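Local coordinates for protein cellulase (glycosyl hydrolase family 5) (Bacteroides ovatus, PDB 3ZMR) that hydrolyses the beta-1,4-glucosidic bonds of the xyloglucan backbone from within the chain, with retention of configuration, releasing xyloglucan oligosaccharides, at residues A[112-115]-A[116-119]; A[162-166]-A[167-171]; A[246-249]-A[250-253]; A[285-288]-A[289-293]; A[405-408]-A[409-413]. One frame throughout, in Å; residues are numbered along the deposited sequence.

Contact 1 (A[112-115]-A[116-119])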
loop_
_atom_site.group_PDB
_atom_site.type_symbol
_atom_site.label_atom_id
_atom_site.label_comp_id
_atom_site.label_asym_id
_atom_site.label_seq_id
_atom_site.Cartn_x
_atom_site.Cartn_y
_atom_site.Cartn_z
ATOM N N ASP A 112 12.647 -12.913 13.498
ATOM C CA ASP A 112 13.265 -11.622 13.742
ATOM C C ASP A 112 13.950 -11.131 12.460
ATOM O O ASP A 112 15.199 -11.132 12.324
ATOM C CB ASP A 112 14.277 -11.712 14.884
ATOM C CG ASP A 112 14.746 -10.358 15.348
ATOM O OD1 ASP A 112 14.136 -9.334 15.016
ATOM O OD2 ASP A 112 15.721 -10.327 16.104
ATOM N N LEU A 113 13.108 -10.693 11.522
ATOM C CA LEU A 113 13.521 -10.204 10.202
ATOM C C LEU A 113 12.827 -8.882 9.920
ATOM O O LEU A 113 11.623 -8.762 10.149
ATOM C CB LEU A 113 13.115 -11.216 9.123
ATOM C CG LEU A 113 13.777 -12.593 9.160
ATOM C CD1 LEU A 113 13.124 -13.507 8.148
ATOM C CD2 LEU A 113 15.279 -12.442 8.909
ATOM N N THR A 114 13.567 -7.904 9.415
ATOM C CA THR A 114 12.951 -6.684 8.929
ATOM C C THR A 114 12.111 -7.019 7.684
ATOM O O THR A 114 12.324 -8.043 7.045
ATOM C CB THR A 114 13.960 -5.611 8.551
ATOM O OG1 THR A 114 14.721 -6.115 7.458
ATOM C CG2 THR A 114 14.861 -5.259 9.726
ATOM N N SER A 115 11.153 -6.153 7.363
ATOM C CA SER A 115 10.415 -6.314 6.110
ATOM C C SER A 115 11.385 -6.380 4.928
ATOM O O SER A 115 11.170 -7.135 3.978
ATOM C CB SER A 115 9.360 -5.250 5.948
ATOM O OG SER A 115 8.333 -5.452 6.893
ATOM N N MET A 116 12.443 -5.565 4.962
ATOM C CA MET A 116 13.430 -5.622 3.876
ATOM C C MET A 116 14.027 -7.039 3.727
ATOM O O MET A 116 14.193 -7.571 2.617
ATOM C CB MET A 116 14.524 -4.560 4.068
ATOM C CG MET A 116 15.505 -4.497 2.905
ATOM S SD MET A 116 14.768 -4.035 1.304
ATOM C CE MET A 116 14.467 -2.344 1.642
ATOM N N GLN A 117 14.410 -7.638 4.852
ATOM C CA GLN A 117 14.990 -8.993 4.843
ATOM C C GLN A 117 13.962 -10.010 4.362
ATOM O O GLN A 117 14.265 -10.907 3.597
ATOM C CB GLN A 117 15.484 -9.369 6.239
ATOM C CG GLN A 117 16.754 -8.644 6.666
ATOM C CD GLN A 117 17.147 -8.970 8.086
ATOM O OE1 GLN A 117 16.375 -8.733 8.996
ATOM N NE2 GLN A 117 18.333 -9.562 8.270
ATOM N N LEU A 118 12.716 -9.838 4.793
ATOM C CA LEU A 118 11.650 -10.733 4.364
ATOM C C LEU A 118 11.480 -10.611 2.855
ATOM O O LEU A 118 11.261 -11.625 2.170
ATOM C CB LEU A 118 10.348 -10.429 5.096
ATOM C CG LEU A 118 9.357 -11.595 5.092
ATOM C CD1 LEU A 118 9.680 -12.615 6.163
ATOM C CD2 LEU A 118 7.922 -11.100 5.264
ATOM N N SER A 119 11.577 -9.386 2.337
ATOM C CA SER A 119 11.367 -9.153 0.898
ATOM C C SER A 119 12.369 -9.947 0.059
ATOM O O SER A 119 12.030 -10.452 -1.007
ATOM C CB SER A 119 11.380 -7.659 0.544
ATOM O OG SER A 119 12.676 -7.133 0.496
HETATM O O HOH W 1 16.732 -8.551 11.649
#

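Contact 2 (A[162-166]-A[167-171])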
loop_
_atom_site.group_PDB
_atom_site.type_symbol
_atom_site.label_atom_id
_atom_site.label_comp_id
_atom_site.label_asym_id
_atom_site.label_seq_id
_atom_site.Cartn_x
_atom_site.Cartn_y
_atom_site.Cartn_z
ATOM N N GLY A 162 0.649 -25.770 -7.818
ATOM C CA GLY A 162 1.198 -25.505 -9.153
ATOM C C GLY A 162 1.979 -24.210 -9.196
ATOM O O GLY A 162 3.034 -24.102 -9.831
ATOM N N ILE A 163 1.443 -23.185 -8.522
ATOM C CA ILE A 163 2.137 -21.889 -8.402
ATOM C C ILE A 163 3.513 -22.071 -7.763
ATOM O O ILE A 163 4.541 -21.581 -8.282
ATOM C CB ILE A 163 1.257 -20.858 -7.661
ATOM C CG1 ILE A 163 0.061 -20.443 -8.538
ATOM C CG2 ILE A 163 2.064 -19.631 -7.203
ATOM C CD1 ILE A 163 -1.018 -19.721 -7.739
ATOM N N LYS A 164 3.545 -22.783 -6.633
ATOM C CA LYS A 164 4.806 -23.053 -5.952
ATOM C C LYS A 164 5.781 -23.850 -6.815
ATOM O O LYS A 164 6.953 -23.522 -6.929
ATOM C CB LYS A 164 4.538 -23.778 -4.651
ATOM C CG LYS A 164 5.768 -24.099 -3.807
ATOM C CD LYS A 164 6.291 -22.900 -3.049
ATOM C CE LYS A 164 7.579 -23.244 -2.308
ATOM N NZ LYS A 164 8.047 -22.086 -1.538
ATOM N N ALA A 165 5.249 -24.884 -7.470
ATOM C CA ALA A 165 6.070 -25.761 -8.303
ATOM C C ALA A 165 6.729 -25.059 -9.488
ATOM O O ALA A 165 7.840 -25.410 -9.893
ATOM C CB ALA A 165 5.236 -26.943 -8.772
ATOM N N ALA A 166 6.078 -24.025 -10.005
ATOM C CA ALA A 166 6.598 -23.253 -11.134
ATOM C C ALA A 166 7.733 -22.303 -10.725
ATOM O O ALA A 166 8.406 -21.724 -11.575
ATOM C CB ALA A 166 5.460 -22.472 -11.756
ATOM N N GLY A 167 7.930 -22.113 -9.424
ATOM C CA GLY A 167 9.018 -21.256 -8.943
ATOM C C GLY A 167 8.602 -19.939 -8.309
ATOM O O GLY A 167 9.439 -19.105 -7.997
ATOM N N PHE A 168 7.307 -19.776 -8.077
ATOM C CA PHE A 168 6.793 -18.593 -7.381
ATOM C C PHE A 168 6.787 -18.854 -5.888
ATOM O O PHE A 168 6.431 -19.939 -5.446
ATOM C CB PHE A 168 5.394 -18.255 -7.841
ATOM C CG PHE A 168 5.320 -17.877 -9.279
ATOM C CD1 PHE A 168 5.729 -16.626 -9.677
ATOM C CD2 PHE A 168 4.885 -18.778 -10.244
ATOM C CE1 PHE A 168 5.664 -16.249 -10.995
ATOM C CE2 PHE A 168 4.817 -18.391 -11.577
ATOM C CZ PHE A 168 5.204 -17.130 -11.951
ATOM N N ASP A 169 7.118 -17.817 -5.122
ATOM C CA ASP A 169 7.115 -17.949 -3.672
ATOM C C ASP A 169 6.071 -17.118 -2.922
ATOM O O ASP A 169 5.935 -17.255 -1.713
ATOM C CB ASP A 169 8.506 -17.711 -3.123
ATOM C CG ASP A 169 9.474 -18.840 -3.517
ATOM O OD1 ASP A 169 9.123 -20.065 -3.441
ATOM O OD2 ASP A 169 10.566 -18.510 -3.940
ATOM N N VAL A 170 5.348 -16.262 -3.649
ATOM C CA VAL A 170 4.330 -15.364 -3.068
ATOM C C VAL A 170 3.064 -15.403 -3.907
ATOM O O VAL A 170 3.137 -15.393 -5.132
ATOM C CB VAL A 170 4.792 -13.877 -3.068
ATOM C CG1 VAL A 170 3.770 -12.969 -2.382
ATOM C CG2 VAL A 170 6.143 -13.710 -2.442
ATOM N N VAL A 171 1.923 -15.390 -3.250
ATOM C CA VAL A 171 0.643 -15.176 -3.938
ATOM C C VAL A 171 -0.070 -13.999 -3.270
ATOM O O VAL A 171 -0.132 -13.915 -2.032
ATOM C CB VAL A 171 -0.246 -16.438 -3.985
ATOM C CG1 VAL A 171 -0.651 -16.951 -2.607
ATOM C CG2 VAL A 171 -1.469 -16.218 -4.855
HETATM O O HOH W 2 8.799 -21.936 -5.534
HETATM O O HOH W 3 7.577 -19.216 -0.213
#

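Contact 3 (A[246-249]-A[250-253])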
loop_
_atom_site.group_PDB
_atom_site.type_symbol
_atom_site.label_atom_id
_atom_site.label_comp_id
_atom_site.label_asym_id
_atom_site.label_seq_id
_atom_site.Cartn_x
_atom_site.Cartn_y
_atom_site.Cartn_z
ATOM N N LEU A 246 -8.636 -9.975 13.347
ATOM C CA LEU A 246 -8.958 -10.945 14.412
ATOM C C LEU A 246 -9.077 -12.356 13.879
ATOM O O LEU A 246 -8.618 -13.315 14.516
ATOM C CB LEU A 246 -10.216 -10.529 15.176
ATOM C CG LEU A 246 -10.049 -9.322 16.138
ATOM C CD1 LEU A 246 -11.385 -8.855 16.687
ATOM C CD2 LEU A 246 -9.084 -9.655 17.266
ATOM N N ARG A 247 -9.677 -12.508 12.705
ATOM C CA ARG A 247 -9.816 -13.871 12.149
ATOM C C ARG A 247 -8.433 -14.502 11.875
ATOM O O ARG A 247 -8.232 -15.696 12.108
ATOM C CB ARG A 247 -10.674 -13.876 10.869
ATOM C CG ARG A 247 -10.676 -15.203 10.116
ATOM C CD ARG A 247 -11.313 -16.325 10.896
ATOM N NE ARG A 247 -12.766 -16.233 10.918
ATOM C CZ ARG A 247 -13.605 -17.057 10.264
ATOM N NH1 ARG A 247 -13.162 -18.015 9.477
ATOM N NH2 ARG A 247 -14.915 -16.879 10.392
ATOM N N PHE A 248 -7.503 -13.686 11.346
ATOM C CA PHE A 248 -6.215 -14.174 10.898
ATOM C C PHE A 248 -5.040 -13.955 11.878
ATOM O O PHE A 248 -3.871 -14.177 11.552
ATOM C CB PHE A 248 -5.899 -13.580 9.522
ATOM C CG PHE A 248 -6.739 -14.141 8.406
ATOM C CD1 PHE A 248 -6.428 -15.379 7.849
ATOM C CD2 PHE A 248 -7.827 -13.437 7.914
ATOM C CE1 PHE A 248 -7.212 -15.893 6.858
ATOM C CE2 PHE A 248 -8.623 -13.952 6.915
ATOM C CZ PHE A 248 -8.308 -15.169 6.374
ATOM N N ARG A 249 -5.371 -13.574 13.115
ATOM C CA ARG A 249 -4.368 -13.131 14.079
ATOM C C ARG A 249 -3.318 -14.199 14.401
ATOM O O ARG A 249 -2.170 -13.858 14.683
ATOM C CB ARG A 249 -5.082 -12.698 15.388
ATOM C CG ARG A 249 -4.113 -12.149 16.450
ATOM C CD ARG A 249 -4.811 -11.379 17.541
ATOM N NE ARG A 249 -5.868 -12.146 18.192
ATOM C CZ ARG A 249 -6.675 -11.675 19.133
ATOM N NH1 ARG A 249 -6.608 -10.408 19.544
ATOM N NH2 ARG A 249 -7.598 -12.483 19.635
ATOM N N ASP A 250 -3.711 -15.478 14.415
ATOM C CA ASP A 250 -2.788 -16.551 14.844
ATOM C C ASP A 250 -1.938 -17.143 13.736
ATOM O O ASP A 250 -1.189 -18.069 13.984
ATOM C CB ASP A 250 -3.527 -17.647 15.611
ATOM C CG ASP A 250 -4.147 -17.151 16.909
ATOM O OD1 ASP A 250 -3.736 -16.101 17.462
ATOM O OD2 ASP A 250 -5.064 -17.836 17.408
ATOM N N TYR A 251 -2.029 -16.613 12.517
ATOM C CA TYR A 251 -1.172 -17.079 11.419
ATOM C C TYR A 251 0.238 -16.512 11.530
ATOM O O TYR A 251 0.440 -15.400 12.039
ATOM C CB TYR A 251 -1.788 -16.759 10.039
ATOM C CG TYR A 251 -2.997 -17.647 9.726
ATOM C CD1 TYR A 251 -4.253 -17.354 10.217
ATOM C CD2 TYR A 251 -2.832 -18.833 9.046
ATOM C CE1 TYR A 251 -5.338 -18.197 9.979
ATOM C CE2 TYR A 251 -3.883 -19.672 8.779
ATOM C CZ TYR A 251 -5.137 -19.367 9.253
ATOM O OH TYR A 251 -6.157 -20.268 8.966
ATOM N N ASP A 252 1.202 -17.292 11.065
ATOM C CA ASP A 252 2.593 -16.916 11.167
ATOM C C ASP A 252 2.993 -15.844 10.126
ATOM O O ASP A 252 2.130 -15.278 9.420
ATOM C CB ASP A 252 3.478 -18.167 11.217
ATOM C CG ASP A 252 3.679 -18.863 9.909
ATOM O OD1 ASP A 252 3.482 -18.300 8.821
ATOM O OD2 ASP A 252 4.153 -20.021 9.992
ATOM N N ASP A 253 4.286 -15.543 10.055
ATOM C CA ASP A 253 4.762 -14.378 9.303
ATOM C C ASP A 253 4.748 -14.544 7.773
ATOM O O ASP A 253 5.066 -13.638 7.025
ATOM C CB ASP A 253 6.134 -13.895 9.789
ATOM C CG ASP A 253 7.271 -14.863 9.495
ATOM O OD1 ASP A 253 7.075 -15.860 8.753
ATOM O OD2 ASP A 253 8.398 -14.609 9.993
HETATM O O HOH W 4 -6.188 -16.796 13.550
HETATM O O HOH W 5 -1.530 -14.438 17.988
HETATM O O HOH W 6 -6.222 -14.912 18.141
#

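Contact 4 (A[285-288]-A[289-293])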
loop_
_atom_site.group_PDB
_atom_site.type_symbol
_atom_site.label_atom_id
_atom_site.label_comp_id
_atom_site.label_asym_id
_atom_site.label_seq_id
_atom_site.Cartn_x
_atom_site.Cartn_y
_atom_site.Cartn_z
ATOM N N ASN A 285 -3.946 4.511 5.214
ATOM C CA ASN A 285 -2.837 3.611 5.545
ATOM C C ASN A 285 -2.595 3.563 7.046
ATOM O O ASN A 285 -2.410 2.503 7.622
ATOM C CB ASN A 285 -1.542 3.989 4.824
ATOM C CG ASN A 285 -1.585 3.749 3.327
ATOM O OD1 ASN A 285 -2.352 2.942 2.820
ATOM N ND2 ASN A 285 -0.718 4.455 2.618
ATOM N N GLN A 286 -2.642 4.720 7.680
ATOM C CA GLN A 286 -2.485 4.806 9.132
ATOM C C GLN A 286 -3.620 4.102 9.903
ATOM O O GLN A 286 -3.354 3.390 10.882
ATOM C CB GLN A 286 -2.341 6.265 9.588
ATOM C CG GLN A 286 -1.978 6.336 11.076
ATOM C CD GLN A 286 -0.546 5.919 11.334
ATOM O OE1 GLN A 286 0.389 6.605 10.918
ATOM N NE2 GLN A 286 -0.371 4.769 11.980
ATOM N N VAL A 287 -4.858 4.296 9.464
ATOM C CA VAL A 287 -5.995 3.606 10.050
ATOM C C VAL A 287 -5.776 2.087 10.018
ATOM O O VAL A 287 -6.006 1.373 10.995
ATOM C CB VAL A 287 -7.328 3.965 9.369
ATOM C CG1 VAL A 287 -8.464 3.091 9.890
ATOM C CG2 VAL A 287 -7.657 5.437 9.608
ATOM N N PHE A 288 -5.382 1.579 8.855
ATOM C CA PHE A 288 -5.147 0.161 8.694
ATOM C C PHE A 288 -4.066 -0.336 9.676
ATOM O O PHE A 288 -4.256 -1.313 10.363
ATOM C CB PHE A 288 -4.755 -0.096 7.238
ATOM C CG PHE A 288 -4.026 -1.404 6.999
ATOM C CD1 PHE A 288 -4.624 -2.650 7.193
ATOM C CD2 PHE A 288 -2.699 -1.376 6.574
ATOM C CE1 PHE A 288 -3.913 -3.828 6.964
ATOM C CE2 PHE A 288 -2.007 -2.541 6.322
ATOM C CZ PHE A 288 -2.608 -3.761 6.506
ATOM N N VAL A 289 -2.934 0.344 9.732
ATOM C CA VAL A 289 -1.857 -0.077 10.637
ATOM C C VAL A 289 -2.347 -0.060 12.109
ATOM O O VAL A 289 -2.148 -1.024 12.852
ATOM C CB VAL A 289 -0.585 0.781 10.446
ATOM C CG1 VAL A 289 0.453 0.514 11.529
ATOM C CG2 VAL A 289 0.002 0.501 9.076
ATOM N N ASN A 290 -2.980 1.039 12.496
ATOM C CA ASN A 290 -3.518 1.193 13.852
ATOM C C ASN A 290 -4.411 0.012 14.231
ATOM O O ASN A 290 -4.304 -0.539 15.303
ATOM C CB ASN A 290 -4.362 2.463 13.977
ATOM C CG ASN A 290 -3.558 3.730 13.924
ATOM O OD1 ASN A 290 -2.315 3.729 13.992
ATOM N ND2 ASN A 290 -4.290 4.853 13.815
ATOM N N THR A 291 -5.324 -0.325 13.318
ATOM C CA THR A 291 -6.330 -1.349 13.549
ATOM C C THR A 291 -5.695 -2.736 13.741
ATOM O O THR A 291 -6.020 -3.448 14.670
ATOM C CB THR A 291 -7.348 -1.372 12.369
ATOM O OG1 THR A 291 -7.969 -0.079 12.221
ATOM C CG2 THR A 291 -8.411 -2.467 12.540
ATOM N N VAL A 292 -4.758 -3.090 12.849
ATOM C CA VAL A 292 -4.107 -4.394 12.955
ATOM C C VAL A 292 -3.309 -4.480 14.259
ATOM O O VAL A 292 -3.417 -5.452 15.009
ATOM C CB VAL A 292 -3.210 -4.672 11.732
ATOM C CG1 VAL A 292 -2.408 -5.962 11.913
ATOM C CG2 VAL A 292 -4.065 -4.725 10.461
ATOM N N ARG A 293 -2.518 -3.444 14.519
ATOM C CA ARG A 293 -1.652 -3.472 15.723
ATOM C C ARG A 293 -2.469 -3.509 17.030
ATOM O O ARG A 293 -2.052 -4.144 17.997
ATOM C CB ARG A 293 -0.678 -2.298 15.740
ATOM C CG ARG A 293 0.316 -2.263 14.572
ATOM C CD ARG A 293 1.190 -3.511 14.411
ATOM N NE ARG A 293 2.193 -3.272 13.372
ATOM C CZ ARG A 293 2.662 -4.171 12.506
ATOM N NH1 ARG A 293 2.202 -5.418 12.527
ATOM N NH2 ARG A 293 3.548 -3.817 11.599
#

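Contact 5 (A[405-408]-A[409-413])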
loop_
_atom_site.group_PDB
_atom_site.type_symbol
_atom_site.label_atom_id
_atom_site.label_comp_id
_atom_site.label_asym_id
_atom_site.label_seq_id
_atom_site.Cartn_x
_atom_site.Cartn_y
_atom_site.Cartn_z
ATOM N N THR A 405 -3.955 -12.315 -35.307
ATOM C CA THR A 405 -3.528 -13.445 -36.126
ATOM C C THR A 405 -2.210 -13.130 -36.856
ATOM O O THR A 405 -1.755 -11.980 -36.931
ATOM C CB THR A 405 -4.606 -13.818 -37.174
ATOM O OG1 THR A 405 -4.759 -12.726 -38.094
ATOM C CG2 THR A 405 -5.932 -14.167 -36.517
ATOM N N GLY A 406 -1.617 -14.172 -37.417
ATOM C CA GLY A 406 -0.480 -14.054 -38.310
ATOM C C GLY A 406 0.715 -13.404 -37.646
ATOM O O GLY A 406 0.992 -13.616 -36.465
ATOM N N GLU A 407 1.438 -12.584 -38.413
ATOM C CA GLU A 407 2.650 -11.932 -37.930
ATOM C C GLU A 407 2.325 -11.055 -36.726
ATOM O O GLU A 407 3.116 -10.980 -35.764
ATOM C CB GLU A 407 3.310 -11.073 -39.050
ATOM C CG GLU A 407 4.724 -10.639 -38.693
ATOM C CD GLU A 407 5.431 -9.858 -39.783
ATOM O OE1 GLU A 407 4.933 -9.790 -40.930
ATOM O OE2 GLU A 407 6.496 -9.291 -39.472
ATOM N N ALA A 408 1.190 -10.369 -36.779
ATOM C CA ALA A 408 0.785 -9.471 -35.678
ATOM C C ALA A 408 0.664 -10.275 -34.378
ATOM O O ALA A 408 1.109 -9.828 -33.289
ATOM C CB ALA A 408 -0.528 -8.765 -35.975
ATOM N N LEU A 409 0.075 -11.463 -34.440
ATOM C CA LEU A 409 -0.060 -12.289 -33.218
ATOM C C LEU A 409 1.312 -12.755 -32.721
ATOM O O LEU A 409 1.629 -12.693 -31.514
ATOM C CB LEU A 409 -0.985 -13.500 -33.455
ATOM C CG LEU A 409 -1.107 -14.462 -32.285
ATOM C CD1 LEU A 409 -1.703 -13.828 -31.040
ATOM C CD2 LEU A 409 -1.893 -15.684 -32.682
ATOM N N GLU A 410 2.153 -13.228 -33.633
ATOM C CA GLU A 410 3.445 -13.749 -33.255
ATOM C C GLU A 410 4.281 -12.640 -32.582
ATOM O O GLU A 410 4.927 -12.862 -31.562
ATOM C CB GLU A 410 4.186 -14.372 -34.454
ATOM C CG GLU A 410 5.492 -15.047 -34.077
ATOM C CD GLU A 410 5.358 -16.223 -33.118
ATOM O OE1 GLU A 410 4.279 -16.879 -32.993
ATOM O OE2 GLU A 410 6.374 -16.479 -32.450
ATOM N N ASN A 411 4.291 -11.465 -33.191
ATOM C CA ASN A 411 5.048 -10.323 -32.678
ATOM C C ASN A 411 4.489 -9.873 -31.316
ATOM O O ASN A 411 5.236 -9.418 -30.445
ATOM C CB ASN A 411 4.989 -9.165 -33.682
ATOM C CG ASN A 411 5.797 -9.420 -34.928
ATOM O OD1 ASN A 411 6.620 -10.326 -34.970
ATOM N ND2 ASN A 411 5.547 -8.621 -35.952
ATOM N N HIS A 412 3.185 -9.994 -31.156
ATOM C CA HIS A 412 2.506 -9.639 -29.909
ATOM C C HIS A 412 2.937 -10.619 -28.813
ATOM O O HIS A 412 3.257 -10.204 -27.682
ATOM C CB HIS A 412 0.986 -9.612 -30.086
ATOM C CG HIS A 412 0.212 -9.512 -28.800
ATOM N ND1 HIS A 412 0.283 -8.401 -27.986
ATOM C CD2 HIS A 412 -0.613 -10.384 -28.172
ATOM C CE1 HIS A 412 -0.492 -8.591 -26.927
ATOM N NE2 HIS A 412 -1.034 -9.788 -27.010
ATOM N N LEU A 413 2.903 -11.915 -29.105
ATOM C CA LEU A 413 3.236 -12.923 -28.095
ATOM C C LEU A 413 4.671 -12.709 -27.625
ATOM O O LEU A 413 4.951 -12.761 -26.424
ATOM C CB LEU A 413 3.051 -14.337 -28.642
ATOM C CG LEU A 413 1.602 -14.747 -28.912
ATOM C CD1 LEU A 413 1.596 -16.092 -29.618
ATOM C CD2 LEU A 413 0.793 -14.806 -27.634
#

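Contact 1 (A[112-115]-A[116-119])
Thr114 and Gln117 grip each other through two reciprocal hydrogen bonds. Gln117 N donates to Thr114 OG1 at 3.0 Å, while Thr114 N donates to Gln117 OE1, also at 3.0 Å and with 162° at the hydrogen. This second donor lies in the plane of the Gln117 amide and meets OE1 on a lone pair. The hydroxyl can face Gln117 N because chi1 of Thr114 (64°) sets OG1 between its own backbone N and carbonyl carbon; the Gln117 side chain, extended beyond CG, runs past it at a slant and brings CG to 3.3 Å from Thr114 OG1. A water completes the grip on the amide oxygen, donating to Gln117 OE1 at 2.7 Å and to the carbonyl of Asp112. The pattern is a capping box, with Thr114 as N-cap of helix 115-122, which precedes the first strand of the TIM barrel, 125-127. Behind the box the helix takes up its regular bonding: Leu118 N reaches Thr114 O at 2.9 Å and Ser119 N reaches Ser115 O. Ser119 OG turns back to give a bond of 2.6 Å to Met116 O, and Ser115 OG is engaged by His303. Farther out the contact becomes apolar. Leu113 crosses Gln117 at about a right angle, its CD2 lying beside the amide, and its other methyl, CD1, meets Leu118 CD1 at 4.1 Å.

Contact 2 (A[162-166]-A[167-171])
Lys164 reaches at a slant to Asp169 above a Schellman motif, the turn by which helix 157-165 ends before strand 170-173 of the TIM barrel. The lysine chain leaves with CG anti to the backbone N (chi1 -179°) and bends once, at chi2, which swings NZ over the turn to Asp169 OD1. The resulting salt bridge, 3.0 Å between Lys164 NZ and Asp169 OD1, uses the anti side of the carboxylate oxygen, with the ammonium 29° out of the carboxylate plane. NZ is also bonded to the carbonyl of Gly208, and a water lies 2.8 Å from both Lys164 O and Asp169 OD1, within reach of each. Were Lys164 replaced by an alanine, the Asp169 carboxylate would probably lose its positive mate and the Gly208 carbonyl this donor.

On the other flank, Ile163 and Phe168 cross at about a right angle. Ile163 CG2 packs on Phe168 CB at 3.7 Å, Ile163 O lies in the ring plane at its edge, near CD2, and Ala166 CB approaches the ring obliquely. Leu445 and helix 456-471 also touch this aromatic side chain.

Between the two pairs runs the turn itself. Gly167 has positive phi (110°), where a CB would jam against the preceding carbonyl oxygen. Its N donates to Lys164 O at 3.0 Å, from above the carbonyl plane, and Phe168 N makes a weak bond to Ile163 O. Lys164 CA, finally, points its hydrogen almost straight at Phe168 O, 3.5 Å away.

Contact 3 (A[246-249]-A[250-253])
A type I beta turn from Phe248 to Tyr251 takes the chain out of helix 227-248 on its way to strand 255-258. Its closing bond runs from Tyr251 N to Phe248 O, 3.2 Å long and nearly straight at the hydrogen (167°), although the donor stands well above the carbonyl plane. The two aromatic side chains at the ends of the turn cross obliquely, their planes 47° apart. Both have CG anti to the carbonyl carbon (chi1 near -70°), and the rings approach through Phe248 CD1 and Tyr251 CE1 at 3.7 Å. Phe248 O lies at the edge of the tyrosine ring, near its plane, while Arg247 CG rests over one face of the phenylalanine, toward the rim. The phenolic OH binds Glu198 of helix 191-206, which also forms a salt bridge with Arg247.

At the corners of the turn, Arg249 and Asp250 point the same way with their flat groups almost parallel. Their charged atoms stay apart, Arg249 NE lying 4.6 Å from Asp250 OD1; a water spans the interval, accepting from NE and donating to OD1, each at 2.8 Å. A second water donates to Arg247 O and accepts from Asp250 N. The arginine is held farther out by the carbonyls of Thr295 and Glu101. The turn thus opens one of the helix-to-strand connections of this beta/alpha barrel.

Contact 4 (A[285-288]-A[289-293])
Gln286 and Asn290 face each other one turn apart on helix 275-293, a helix of the TIM barrel that packs against strands 255-258 and 304-307. Among the side-chain hydrogen bonds, Gln286 NE2 donates to Asn290 OD1 at 3.0 Å. The bond is bent, 144° at the hydrogen, and the donor sits above the carbonyl plane of the asparagine amide; the two amide planes are 26° apart. Gln286 gets there by a bend at chi2 (73°) after CG leaves anti to the backbone N. Both amides have further partners, Gln286 OE1 taking a bond from Leu324 N and Asn290 OD1 being bound by Tyr94 OH. A leucine in place of Asn290 would probably take from Gln286 NE2 and Tyr94 OH the oxygen they share, leaving an apolar branch beside the glutamine amide.

The second polar side-chain link is from Thr291 OG1 to Val287 O, 2.7 Å. Thr291 N binds the same oxygen at 3.0 Å, and the two donors come from opposite faces of the carbonyl plane; the hydroxyl thus bonds back to the carbonyl four residues earlier, as threonines in helices often do.

Backbone bonds of the helix run alongside: Val289 N to Asn285 O, Asn290 N to Gln286 O at 2.9 Å, and Val292 N to Phe288 O.

The apolar contacts gather on the barrel side, where Phe288 and Val292 both touch Phe257. The Phe288 and Val292 side chains lie side by side, pointing the same way, with Val292 CG2 at 3.6 Å from CE1 of the Phe288 ring.

Contact 5 (A[405-408]-A[409-413])
With chi1 at -167° Glu407 sends CG away from its own N, whereas Asn411, at -71°, turns CG away from its carbonyl carbon, and the two torsions bring these side chains together across the first turn of helix 406-429. This helix is the middle element of a beta-alpha-beta unit between strands 391-396 and 433-436 of the TIM barrel. The carboxylate and amide planes are steeply inclined, at 76°. Between the side chains, what touches is the methylene, Glu407 CG lying 3.5 Å from Asn411 ND2, while Glu407 OE2 stays 3.7 Å away from that nitrogen. The amide also lies close to Glu407 O, but at a poor angle for a hydrogen bond. The pairing is thus one of van der Waals packing.

The backbone supplies the stronger links. Leu409 N bonds to Thr405 O from high above the carbonyl plane, as the chain enters the helix past Gly406 with its positive phi. Glu410 N then meets Gly406 O at 3.1 Å and Asn411 N meets Glu407 O at 2.9 Å, both nearly head-on to the carbonyl. On the buried side the imidazole of His412 is fixed by both nitrogens, ND1 to the carbonyl of Ser354 and NE2 to Arg401 N. His412 N itself donates to Ala408 O at 3.0 Å, and His412 CB rests 3.2 Å from that oxygen.

How the contacts relate
All five contacts are local, and together they sample how helices in and beside one TIM barrel begin, run and end: contacts 1 and 5 at helix starts, contact 4 within a helix, contacts 2 and 3 where helices give way to strands. Only contacts 1 and 3 touch, Leu118 CD2 packing against Asp253 O at 4.2 Å. Contacts 3 and 4 have centres about 15 Å apart, whereas contact 5 lies about 47 Å from each of them. None contains a residue named as substrate-binding or catalytic. Measured between side chains, Phe168 of contact 2 is about 11 Å from the substrate-binding Trp437, and Asn285 of contact 4 about 11 Å from Glu262, the proton donor by similarity.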